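Local structure of bifunctional cytochrome P450/NADPH--P450 reductase (Deinococcus aerius, 7F3H) at residues E68-K73 / E343-K348; H104-P109 / L241-P246; A145-R150 / R166-D171. The protein is a self-sufficient haem monooxygenase whose fused reductase probably passes NADPH electrons to the P450 domain for stereoselective hydroxylation of its substrates. One frame throughout, in Å; residues are numbered along the deposited sequence.

Contact 1: residues E68-K73 / E343-K348; sequences ERRFQK and EVIGGK. With HEM (protoporphyrin IX containing Fe), chain E.
R70 and F71 reach the 343-345 strand with two neighbouring side chains, one polar and one apolar. The guanidinium of R70 grips E343 side-on, with NE and NH2 both on one oxygen: NE lies 2.7 Å and NH2 2.9 Å from E343 OE1, with N-H...O angles of 152° and 137°. OE1 lies within a few degrees of the guanidinium plane, whereas both donors approach the carboxylate from one face, NE from well above its plane and NH2 tilted on the anti side. NH2 also comes within 3.0 Å of V344 O. The tightly packed part is beside this bridge, where the buried ring of F71 sets its CZ 3.6 Å from E343 CB and equally close to I345 CG2, while CE1 sits above one face of the R70 guanidinium, displaced toward its rim. Here an edge strand of the mixed P450 beta sheet, 71-72, meets the antiparallel hairpin 343-351, and I351 and L65 add to the apolar packing. A leucine in place of R70 would probably leave the carboxylates of E343 and E64, which binds NH1, without their cationic mate. Toward solvent the contact is looser: V344 turns its side chain away, and the G346-G347 turn is exposed. K73 has CG anti to the backbone N (chi1 170°), and its extended chain runs into the haem pocket, where NZ hydrogen-bonds propionate oxygen O1D at 3.2 Å.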
loop_
_atom_site.group_PDB
_atom_site.type_symbol
_atom_site.label_atom_id
_atom_site.label_comp_id
_atom_site.label_asym_id
_atom_site.label_seq_id
_atom_site.Cartn_x
_atom_site.Cartn_y
_atom_site.Cartn_z
ATOM N N GLU A 68 5.055 -21.116 1.134
ATOM C CA GLU A 68 5.060 -21.015 -0.316
ATOM C C GLU A 68 5.255 -22.373 -0.987
ATOM O O GLU A 68 5.166 -22.456 -2.213
ATOM C CB GLU A 68 6.139 -20.029 -0.776
ATOM C CG GLU A 68 5.702 -18.566 -0.649
ATOM C CD GLU A 68 6.703 -17.539 -1.214
ATOM O OE1 GLU A 68 7.874 -17.504 -0.778
ATOM O OE2 GLU A 68 6.295 -16.727 -2.072
ATOM N N ARG A 69 5.515 -23.442 -0.224
ATOM C CA ARG A 69 5.460 -24.782 -0.804
ATOM C C ARG A 69 4.026 -25.261 -1.024
ATOM O O ARG A 69 3.803 -26.154 -1.846
ATOM C CB ARG A 69 6.232 -25.767 0.086
ATOM C CG ARG A 69 7.717 -25.372 0.252
ATOM C CD ARG A 69 8.406 -26.060 1.452
ATOM N NE ARG A 69 7.690 -25.774 2.685
ATOM C CZ ARG A 69 7.834 -26.435 3.834
ATOM N NH1 ARG A 69 8.699 -27.436 3.943
ATOM N NH2 ARG A 69 7.098 -26.083 4.885
ATOM N N ARG A 70 3.048 -24.651 -0.354
ATOM C CA ARG A 70 1.654 -25.100 -0.331
ATOM C C ARG A 70 0.692 -24.113 -0.973
ATOM O O ARG A 70 -0.304 -24.522 -1.594
ATOM C CB ARG A 70 1.234 -25.374 1.105
ATOM C CG ARG A 70 2.182 -26.334 1.783
ATOM C CD ARG A 70 1.891 -26.482 3.268
ATOM N NE ARG A 70 0.572 -27.066 3.498
ATOM C CZ ARG A 70 -0.032 -27.106 4.680
ATOM N NH1 ARG A 70 0.569 -26.601 5.753
ATOM N NH2 ARG A 70 -1.247 -27.634 4.780
ATOM N N PHE A 71 0.925 -22.812 -0.801
ATOM C CA PHE A 71 0.082 -21.812 -1.413
ATOM C C PHE A 71 0.980 -20.735 -1.994
ATOM O O PHE A 71 2.048 -20.458 -1.456
ATOM C CB PHE A 71 -0.892 -21.223 -0.406
ATOM C CG PHE A 71 -1.653 -22.252 0.377
ATOM C CD1 PHE A 71 -1.083 -22.858 1.498
ATOM C CD2 PHE A 71 -2.945 -22.599 0.012
ATOM C CE1 PHE A 71 -1.782 -23.805 2.233
ATOM C CE2 PHE A 71 -3.650 -23.542 0.742
ATOM C CZ PHE A 71 -3.074 -24.138 1.866
ATOM N N GLN A 72 0.557 -20.153 -3.119
ATOM C CA GLN A 72 1.307 -19.053 -3.713
ATOM C C GLN A 72 0.350 -18.049 -4.323
ATOM O O GLN A 72 -0.770 -18.392 -4.711
ATOM C CB GLN A 72 2.295 -19.526 -4.795
ATOM C CG GLN A 72 3.468 -20.277 -4.236
ATOM C CD GLN A 72 4.548 -20.599 -5.242
ATOM O OE1 GLN A 72 4.585 -20.082 -6.378
ATOM N NE2 GLN A 72 5.462 -21.467 -4.820
ATOM N N LYS A 73 0.850 -16.801 -4.422
ATOM C CA LYS A 73 0.183 -15.749 -5.178
ATOM C C LYS A 73 0.100 -16.145 -6.643
ATOM O O LYS A 73 1.074 -16.580 -7.262
ATOM C CB LYS A 73 0.909 -14.422 -5.069
ATOM C CG LYS A 73 0.359 -13.390 -6.043
ATOM C CD LYS A 73 0.959 -12.021 -5.801
ATOM C CE LYS A 73 0.750 -11.068 -6.998
ATOM N NZ LYS A 73 1.136 -9.688 -6.591
ATOM N N GLU A 343 -4.906 -29.287 -0.372
ATOM C CA GLU A 343 -4.263 -29.027 0.909
ATOM C C GLU A 343 -5.281 -29.202 2.027
ATOM O O GLU A 343 -6.493 -29.122 1.820
ATOM C CB GLU A 343 -3.688 -27.613 1.004
ATOM C CG GLU A 343 -2.427 -27.392 0.212
ATOM C CD GLU A 343 -1.215 -28.081 0.793
ATOM O OE1 GLU A 343 -1.197 -28.419 2.001
ATOM O OE2 GLU A 343 -0.267 -28.297 0.018
ATOM N N VAL A 344 -4.765 -29.452 3.224
ATOM C CA VAL A 344 -5.563 -29.539 4.430
ATOM C C VAL A 344 -4.870 -28.670 5.463
ATOM O O VAL A 344 -3.706 -28.910 5.811
ATOM C CB VAL A 344 -5.714 -30.997 4.901
ATOM C CG1 VAL A 344 -6.361 -31.096 6.278
ATOM C CG2 VAL A 344 -6.516 -31.786 3.873
ATOM N N ILE A 345 -5.558 -27.629 5.908
ATOM C CA ILE A 345 -5.026 -26.704 6.899
ATOM C C ILE A 345 -5.795 -26.919 8.190
ATOM O O ILE A 345 -6.962 -27.350 8.181
ATOM C CB ILE A 345 -5.087 -25.232 6.434
ATOM C CG1 ILE A 345 -6.529 -24.711 6.382
ATOM C CG2 ILE A 345 -4.362 -25.069 5.111
ATOM C CD1 ILE A 345 -6.636 -23.344 5.770
ATOM N N GLY A 346 -5.099 -26.673 9.313
ATOM C CA GLY A 346 -5.635 -26.870 10.644
ATOM C C GLY A 346 -5.943 -28.306 10.985
ATOM O O GLY A 346 -6.603 -28.581 11.993
ATOM N N GLY A 347 -5.449 -29.234 10.172
ATOM C CA GLY A 347 -5.759 -30.644 10.307
ATOM C C GLY A 347 -7.219 -30.968 10.069
ATOM O O GLY A 347 -7.628 -32.104 10.306
ATOM N N LYS A 348 -7.997 -30.029 9.512
ATOM C CA LYS A 348 -9.454 -30.160 9.439
ATOM C C LYS A 348 -10.009 -29.754 8.075
ATOM O O LYS A 348 -10.908 -30.421 7.549
ATOM C CB LYS A 348 -10.163 -29.283 10.491
ATOM C CG LYS A 348 -9.730 -29.462 11.910
ATOM C CD LYS A 348 -10.351 -28.400 12.800
ATOM C CE LYS A 348 -11.857 -28.498 12.802
ATOM N NZ LYS A 348 -12.394 -27.858 14.028
HETATM C CHA HEM E . 3.824 -5.885 -3.208
HETATM C CHB HEM E . 6.024 -1.820 -4.708
HETATM C CHC HEM E . 4.320 0.523 -0.788
HETATM C CHD HEM E . 1.891 -3.458 0.541
HETATM C C1A HEM E . 4.567 -4.994 -3.943
HETATM C C2A HEM E . 5.195 -5.276 -5.216
HETATM C C3A HEM E . 5.840 -4.174 -5.630
HETATM C C4A HEM E . 5.570 -3.124 -4.661
HETATM C CMA HEM E . 6.661 -4.026 -6.937
HETATM C CAA HEM E . 5.197 -6.661 -5.881
HETATM C CBA HEM E . 6.472 -7.382 -5.429
HETATM C CGA HEM E . 6.633 -8.750 -6.092
HETATM O O1A HEM E . 7.774 -9.014 -6.561
HETATM O O2A HEM E . 5.665 -9.549 -6.277
HETATM C C1B HEM E . 5.799 -0.835 -3.768
HETATM C C2B HEM E . 6.336 0.521 -3.786
HETATM C C3B HEM E . 5.899 1.137 -2.674
HETATM C C4B HEM E . 5.020 0.224 -1.967
HETATM C CMB HEM E . 7.302 1.056 -4.862
HETATM C CAB HEM E . 6.076 2.593 -2.188
HETATM C CBB HEM E . 6.652 3.568 -2.895
HETATM C C1C HEM E . 3.497 -0.340 -0.082
HETATM C C2C HEM E . 2.812 -0.070 1.189
HETATM C C3C HEM E . 2.146 -1.199 1.495
HETATM C C4C HEM E . 2.410 -2.192 0.499
HETATM C CMC HEM E . 2.838 1.280 1.966
HETATM C CAC HEM E . 1.263 -1.566 2.678
HETATM C CBC HEM E . 1.033 -0.723 3.675
HETATM C C1D HEM E . 2.195 -4.461 -0.357
HETATM C C2D HEM E . 1.641 -5.812 -0.352
HETATM C C3D HEM E . 2.188 -6.456 -1.381
HETATM C C4D HEM E . 3.083 -5.564 -2.091
HETATM C CMD HEM E . 0.626 -6.410 0.658
HETATM C CAD HEM E . 1.883 -7.898 -1.746
HETATM C CBD HEM E . 0.681 -7.786 -2.646
HETATM C CGD HEM E . 0.141 -9.130 -2.997
HETATM O O1D HEM E . -0.602 -9.152 -4.009
HETATM O O2D HEM E . 0.441 -10.149 -2.292
HETATM N NA HEM E . 4.793 -3.665 -3.656
HETATM N NB HEM E . 5.017 -0.984 -2.648
HETATM N NC HEM E . 3.209 -1.641 -0.474
HETATM N ND HEM E . 3.069 -4.351 -1.428
HETATM FE FE HEM E . 4.091 -2.738 -1.970
#

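Contact 2: residues H104-P109 / L241-P246; sequences HRILLP and LNATDP
R105 NH2 and D245 OD2, 2.6 Å apart, make the shortest bond of a paired salt bridge. Its second arm joins R105 NE to D245 OD1 at 2.7 Å, with an N-H...O angle of 170°, and the first arm is just as straight. The pairing is side-on and bidentate, one nitrogen to each oxygen; both oxygens lie near the guanidinium plane and are met on their syn sides, with the donors tilted somewhat out of the carboxylate plane. The carboxylate is twisted modestly against the guanidinium, by 27°. A bend at chi3 (-64°) turns NE and NH2 to the carboxylate; CB and CD also lie near OD1. On the aspartate side CG stands anti to the backbone N, which directs the carboxylate toward the arginine. T248 OG1 is a further partner of OD2, so this buried acid is held from more than one direction, an arrangement likely to favour its ionised form.

Alongside the bridge lies an apolar patch. I106 CG2 packs against A243 CB at 3.7 Å, while its other branch runs along the loop backbone, CD1 coming 3.8 Å from D245 N. The CA atoms of I106 and D245 are 5.5 Å apart here, the closest backbone approach of the two segments.

Within the P450 fold the contact fastens the end of helix 98-107, whose W100 hydrogen-bonds the haem, to the loop leaving helix 236-242; L239 of that second helix and L252 of the following loop also touch I106.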
loop_
_atom_site.group_PDB
_atom_site.type_symbol
_atom_site.label_atom_id
_atom_site.label_comp_id
_atom_site.label_asym_id
_atom_site.label_seq_id
_atom_site.Cartn_x
_atom_site.Cartn_y
_atom_site.Cartn_z
ATOM N N HIS A 104 12.967 -9.044 -10.195
ATOM C CA HIS A 104 13.137 -9.217 -8.759
ATOM C C HIS A 104 14.614 -9.136 -8.385
ATOM O O HIS A 104 15.022 -8.318 -7.544
ATOM C CB HIS A 104 12.514 -10.563 -8.341
ATOM C CG HIS A 104 12.704 -10.903 -6.893
ATOM N ND1 HIS A 104 12.162 -10.150 -5.871
ATOM C CD2 HIS A 104 13.395 -11.905 -6.297
ATOM C CE1 HIS A 104 12.501 -10.682 -4.710
ATOM N NE2 HIS A 104 13.253 -11.745 -4.941
ATOM N N ARG A 105 15.443 -9.972 -9.024
ATOM C CA ARG A 105 16.856 -10.000 -8.662
ATOM C C ARG A 105 17.555 -8.694 -9.023
ATOM O O ARG A 105 18.458 -8.267 -8.308
ATOM C CB ARG A 105 17.527 -11.196 -9.310
ATOM C CG ARG A 105 17.009 -12.529 -8.757
ATOM C CD ARG A 105 17.762 -13.667 -9.394
ATOM N NE ARG A 105 17.545 -13.779 -10.843
ATOM C CZ ARG A 105 16.596 -14.534 -11.396
ATOM N NH1 ARG A 105 15.767 -15.229 -10.618
ATOM N NH2 ARG A 105 16.481 -14.603 -12.724
ATOM N N ILE A 106 17.153 -8.037 -10.113
ATOM C CA ILE A 106 17.761 -6.754 -10.462
ATOM C C ILE A 106 17.379 -5.673 -9.446
ATOM O O ILE A 106 18.232 -4.904 -8.980
ATOM C CB ILE A 106 17.379 -6.345 -11.897
ATOM C CG1 ILE A 106 18.077 -7.262 -12.917
ATOM C CG2 ILE A 106 17.730 -4.867 -12.141
ATOM C CD1 ILE A 106 17.848 -6.874 -14.366
ATOM N N LEU A 107 16.101 -5.602 -9.081
ATOM C CA LEU A 107 15.593 -4.457 -8.328
ATOM C C LEU A 107 15.783 -4.557 -6.809
ATOM O O LEU A 107 15.968 -3.501 -6.186
ATOM C CB LEU A 107 14.109 -4.223 -8.650
ATOM C CG LEU A 107 13.826 -3.615 -10.041
ATOM C CD1 LEU A 107 12.332 -3.577 -10.346
ATOM C CD2 LEU A 107 14.471 -2.244 -10.251
ATOM N N LEU A 108 15.800 -5.771 -6.194
ATOM C CA LEU A 108 16.032 -5.878 -4.744
ATOM C C LEU A 108 17.166 -5.028 -4.209
ATOM O O LEU A 108 16.967 -4.356 -3.182
ATOM C CB LEU A 108 16.319 -7.303 -4.239
ATOM C CG LEU A 108 15.199 -8.244 -3.848
ATOM C CD1 LEU A 108 15.727 -9.633 -3.521
ATOM C CD2 LEU A 108 14.619 -7.600 -2.556
ATOM N N PRO A 109 18.365 -5.035 -4.786
ATOM C CA PRO A 109 19.422 -4.211 -4.194
ATOM C C PRO A 109 19.089 -2.743 -4.244
ATOM O O PRO A 109 19.511 -2.003 -3.350
ATOM C CB PRO A 109 20.635 -4.532 -5.087
ATOM C CG PRO A 109 20.331 -5.859 -5.670
ATOM C CD PRO A 109 18.865 -5.847 -5.912
ATOM N N LEU A 241 18.310 0.381 -16.755
ATOM C CA LEU A 241 18.901 0.515 -18.091
ATOM C C LEU A 241 20.228 -0.217 -18.215
ATOM O O LEU A 241 20.533 -0.749 -19.287
ATOM C CB LEU A 241 19.106 1.989 -18.452
ATOM C CG LEU A 241 17.849 2.820 -18.702
ATOM C CD1 LEU A 241 18.225 4.139 -19.345
ATOM C CD2 LEU A 241 16.847 2.061 -19.554
ATOM N N ASN A 242 21.010 -0.262 -17.132
ATOM C CA ASN A 242 22.337 -0.867 -17.111
ATOM C C ASN A 242 22.333 -2.282 -16.539
ATOM O O ASN A 242 22.765 -3.230 -17.205
ATOM C CB ASN A 242 23.299 -0.006 -16.278
ATOM C CG ASN A 242 23.368 1.446 -16.750
ATOM O OD1 ASN A 242 23.387 1.730 -17.959
ATOM N ND2 ASN A 242 23.420 2.379 -15.788
ATOM N N ALA A 243 21.805 -2.438 -15.323
ATOM C CA ALA A 243 21.917 -3.668 -14.551
ATOM C C ALA A 243 21.560 -4.923 -15.344
ATOM O O ALA A 243 20.624 -4.936 -16.148
ATOM C CB ALA A 243 21.019 -3.570 -13.322
ATOM N N THR A 244 22.341 -5.976 -15.134
ATOM C CA THR A 244 22.006 -7.291 -15.649
ATOM C C THR A 244 21.667 -8.228 -14.493
ATOM O O THR A 244 22.200 -8.106 -13.383
ATOM C CB THR A 244 23.143 -7.877 -16.501
ATOM O OG1 THR A 244 24.371 -7.755 -15.790
ATOM C CG2 THR A 244 23.287 -7.151 -17.818
ATOM N N ASP A 245 20.786 -9.170 -14.771
ATOM C CA ASP A 245 20.416 -10.221 -13.835
ATOM C C ASP A 245 21.610 -11.128 -13.557
ATOM O O ASP A 245 22.108 -11.799 -14.473
ATOM C CB ASP A 245 19.238 -11.024 -14.390
ATOM C CG ASP A 245 18.851 -12.185 -13.501
ATOM O OD1 ASP A 245 19.124 -12.141 -12.290
ATOM O OD2 ASP A 245 18.284 -13.166 -14.018
ATOM N N PRO A 246 22.113 -11.175 -12.308
ATOM C CA PRO A 246 23.321 -11.977 -12.030
ATOM C C PRO A 246 23.152 -13.465 -12.317
ATOM O O PRO A 246 24.129 -14.223 -12.298
ATOM C CB PRO A 246 23.572 -11.732 -10.534
ATOM C CG PRO A 246 22.309 -11.200 -9.992
ATOM C CD PRO A 246 21.610 -10.483 -11.106
#

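Contact 3: residues A145-R150 / R166-D171; sequences ADDMTR and RSFDKD
R150 leaves its helix with CG beside the backbone N (chi1 -66°) and stays extended from CG to NE, which carries the guanidinium out over the 166-171 loop; F168, with chi1 -63°, brings its ring alongside the start of that arginine, obliquely. CZ of the ring lies 3.6 Å from R150 CB, and the ring edge faces D147 O, at the same distance from CZ. S167 adds its CB beside R150 CB, at 3.9 Å, while its OG turns to D154.

The polar grip is less regular than the packing. R150 NE makes a weak, bent bond to S167 O (2.9 Å, 119°), the acceptor standing obliquely to the guanidinium. NH2 reaches the D171 carboxylate through a weak salt bridge of 3.4 Å to OD1, and the carbonyl oxygen of D171 lies in the guanidinium plane beside the same nitrogen. D147 OD1 joins the network through NH1, whose placement is uncertain; any D146 bridge is doubtful. D147 also forms a salt bridge with K133 through OD1 and accepts a hydrogen bond from W134 NE1 on OD2. The acidic groups probably offset the charges of R150 and nearby K133.

Segment 166-171 begins with a type I beta turn, R166 to D169, closed by D169 N to R166 O. Helix 144-161 thus folds its own following loop back against its side, and F168 inserts between it and helix 113-137, touching A129 and L130: helix-loop packing within the largely helical part of the P450 fold.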
loop_
_atom_site.group_PDB
_atom_site.type_symbol
_atom_site.label_atom_id
_atom_site.label_comp_id
_atom_site.label_asym_id
_atom_site.label_seq_id
_atom_site.Cartn_x
_atom_site.Cartn_y
_atom_site.Cartn_z
ATOM N N ALA A 145 -6.094 12.888 2.244
ATOM C CA ALA A 145 -5.903 11.849 1.245
ATOM C C ALA A 145 -5.345 12.438 -0.044
ATOM O O ALA A 145 -4.398 11.898 -0.640
ATOM C CB ALA A 145 -7.237 11.153 0.976
ATOM N N ASP A 146 -5.900 13.579 -0.459
ATOM C CA ASP A 146 -5.525 14.191 -1.729
ATOM C C ASP A 146 -4.060 14.642 -1.729
ATOM O O ASP A 146 -3.285 14.278 -2.630
ATOM C CB ASP A 146 -6.484 15.353 -1.998
ATOM C CG ASP A 146 -6.043 16.218 -3.146
ATOM O OD1 ASP A 146 -6.087 15.741 -4.314
ATOM O OD2 ASP A 146 -5.643 17.383 -2.860
ATOM N N ASP A 147 -3.642 15.367 -0.686
ATOM C CA ASP A 147 -2.274 15.851 -0.620
ATOM C C ASP A 147 -1.268 14.731 -0.366
ATOM O O ASP A 147 -0.127 14.819 -0.828
ATOM C CB ASP A 147 -2.170 16.923 0.442
ATOM C CG ASP A 147 -2.596 18.268 -0.064
ATOM O OD1 ASP A 147 -2.810 18.406 -1.290
ATOM O OD2 ASP A 147 -2.716 19.184 0.760
ATOM N N MET A 148 -1.671 13.654 0.336
ATOM C CA MET A 148 -0.786 12.498 0.484
ATOM C C MET A 148 -0.576 11.783 -0.858
ATOM O O MET A 148 0.540 11.343 -1.161
ATOM C CB MET A 148 -1.355 11.527 1.532
ATOM C CG MET A 148 -1.386 12.064 2.957
ATOM S SD MET A 148 0.190 12.786 3.531
ATOM C CE MET A 148 -0.220 14.496 3.746
ATOM N N THR A 149 -1.640 11.646 -1.664
ATOM C CA THR A 149 -1.495 11.110 -3.021
ATOM C C THR A 149 -0.583 11.957 -3.881
ATOM O O THR A 149 0.238 11.417 -4.630
ATOM C CB THR A 149 -2.862 10.950 -3.679
ATOM O OG1 THR A 149 -3.577 9.879 -3.048
ATOM C CG2 THR A 149 -2.794 10.864 -5.207
ATOM N N ARG A 150 -0.722 13.279 -3.807
ATOM C CA ARG A 150 0.271 14.129 -4.451
ATOM C C ARG A 150 1.683 13.792 -3.967
ATOM O O ARG A 150 2.591 13.545 -4.783
ATOM C CB ARG A 150 -0.043 15.594 -4.184
ATOM C CG ARG A 150 -1.321 16.073 -4.814
ATOM C CD ARG A 150 -1.437 17.572 -4.659
ATOM N NE ARG A 150 -2.300 18.108 -5.697
ATOM C CZ ARG A 150 -3.576 18.393 -5.484
ATOM N NH1 ARG A 150 -4.088 18.200 -4.278
ATOM N NH2 ARG A 150 -4.335 18.882 -6.453
ATOM N N ARG A 166 5.277 17.981 -10.250
ATOM C CA ARG A 166 5.014 19.231 -9.537
ATOM C C ARG A 166 3.555 19.346 -9.109
ATOM O O ARG A 166 2.890 20.359 -9.346
ATOM C CB ARG A 166 5.419 20.411 -10.408
ATOM C CG ARG A 166 6.834 20.261 -10.983
ATOM C CD ARG A 166 7.389 21.589 -11.443
ATOM N NE ARG A 166 8.472 21.347 -12.383
ATOM C CZ ARG A 166 9.756 21.423 -12.078
ATOM N NH1 ARG A 166 10.144 21.776 -10.849
ATOM N NH2 ARG A 166 10.656 21.161 -13.018
ATOM N N SER A 167 3.067 18.306 -8.422
ATOM C CA SER A 167 1.651 18.238 -8.067
ATOM C C SER A 167 1.222 19.257 -7.002
ATOM O O SER A 167 0.016 19.404 -6.788
ATOM C CB SER A 167 1.297 16.824 -7.589
ATOM O OG SER A 167 1.485 15.898 -8.639
ATOM N N PHE A 168 2.154 19.911 -6.294
ATOM C CA PHE A 168 1.804 20.921 -5.290
ATOM C C PHE A 168 1.827 22.346 -5.828
ATOM O O PHE A 168 1.476 23.272 -5.091
ATOM C CB PHE A 168 2.735 20.818 -4.069
ATOM C CG PHE A 168 2.628 19.494 -3.337
ATOM C CD1 PHE A 168 1.500 19.189 -2.590
ATOM C CD2 PHE A 168 3.637 18.539 -3.438
ATOM C CE1 PHE A 168 1.390 17.949 -1.929
ATOM C CE2 PHE A 168 3.536 17.301 -2.788
ATOM C CZ PHE A 168 2.411 17.006 -2.032
ATOM N N ASP A 169 2.272 22.549 -7.078
ATOM C CA ASP A 169 2.224 23.877 -7.687
ATOM C C ASP A 169 0.814 24.235 -8.143
ATOM O O ASP A 169 0.515 25.415 -8.300
ATOM C CB ASP A 169 3.172 23.979 -8.902
ATOM C CG ASP A 169 4.651 24.058 -8.510
ATOM O OD1 ASP A 169 4.970 24.556 -7.418
ATOM O OD2 ASP A 169 5.508 23.618 -9.304
ATOM N N LYS A 170 -0.055 23.248 -8.343
ATOM C CA LYS A 170 -1.348 23.454 -8.988
ATOM C C LYS A 170 -2.354 22.474 -8.417
ATOM O O LYS A 170 -2.007 21.417 -7.898
ATOM C CB LYS A 170 -1.343 23.164 -10.511
ATOM C CG LYS A 170 -0.624 24.080 -11.479
ATOM C CD LYS A 170 -0.769 23.537 -12.946
ATOM C CE LYS A 170 -2.242 23.282 -13.325
ATOM N NZ LYS A 170 -2.454 22.588 -14.640
ATOM N N ASP A 171 -3.611 22.826 -8.561
ATOM C CA ASP A 171 -4.658 21.952 -8.098
ATOM C C ASP A 171 -4.825 20.794 -9.071
ATOM O O ASP A 171 -5.244 19.682 -8.684
ATOM C CB ASP A 171 -5.946 22.757 -7.932
ATOM C CG ASP A 171 -7.081 21.948 -7.354
ATOM O OD1 ASP A 171 -6.820 21.181 -6.399
ATOM O OD2 ASP A 171 -8.243 22.115 -7.810
#

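Overall arrangement
From the N terminus the chain first passes 68-73, whose partner is delayed until 343-348, so contact 1 closes the longest loop, with 269 intervening residues, most of them helical. Within it, 104-109 waits for 241-246 in contact 2, and inside that second loop contact 3 closes a short turn-back of 15 residues between 145-150 and 166-171. The three therefore nest without crossing. Contact 1 joins the beta-rich edge to a hairpin, contact 2 ties a haem-side helix to a later loop, and contact 3 packs a helix against its own exit. Contacts 1 and 3 lie on opposite sides of the chain's centre, their own centres about 43 Å apart, and no two touch.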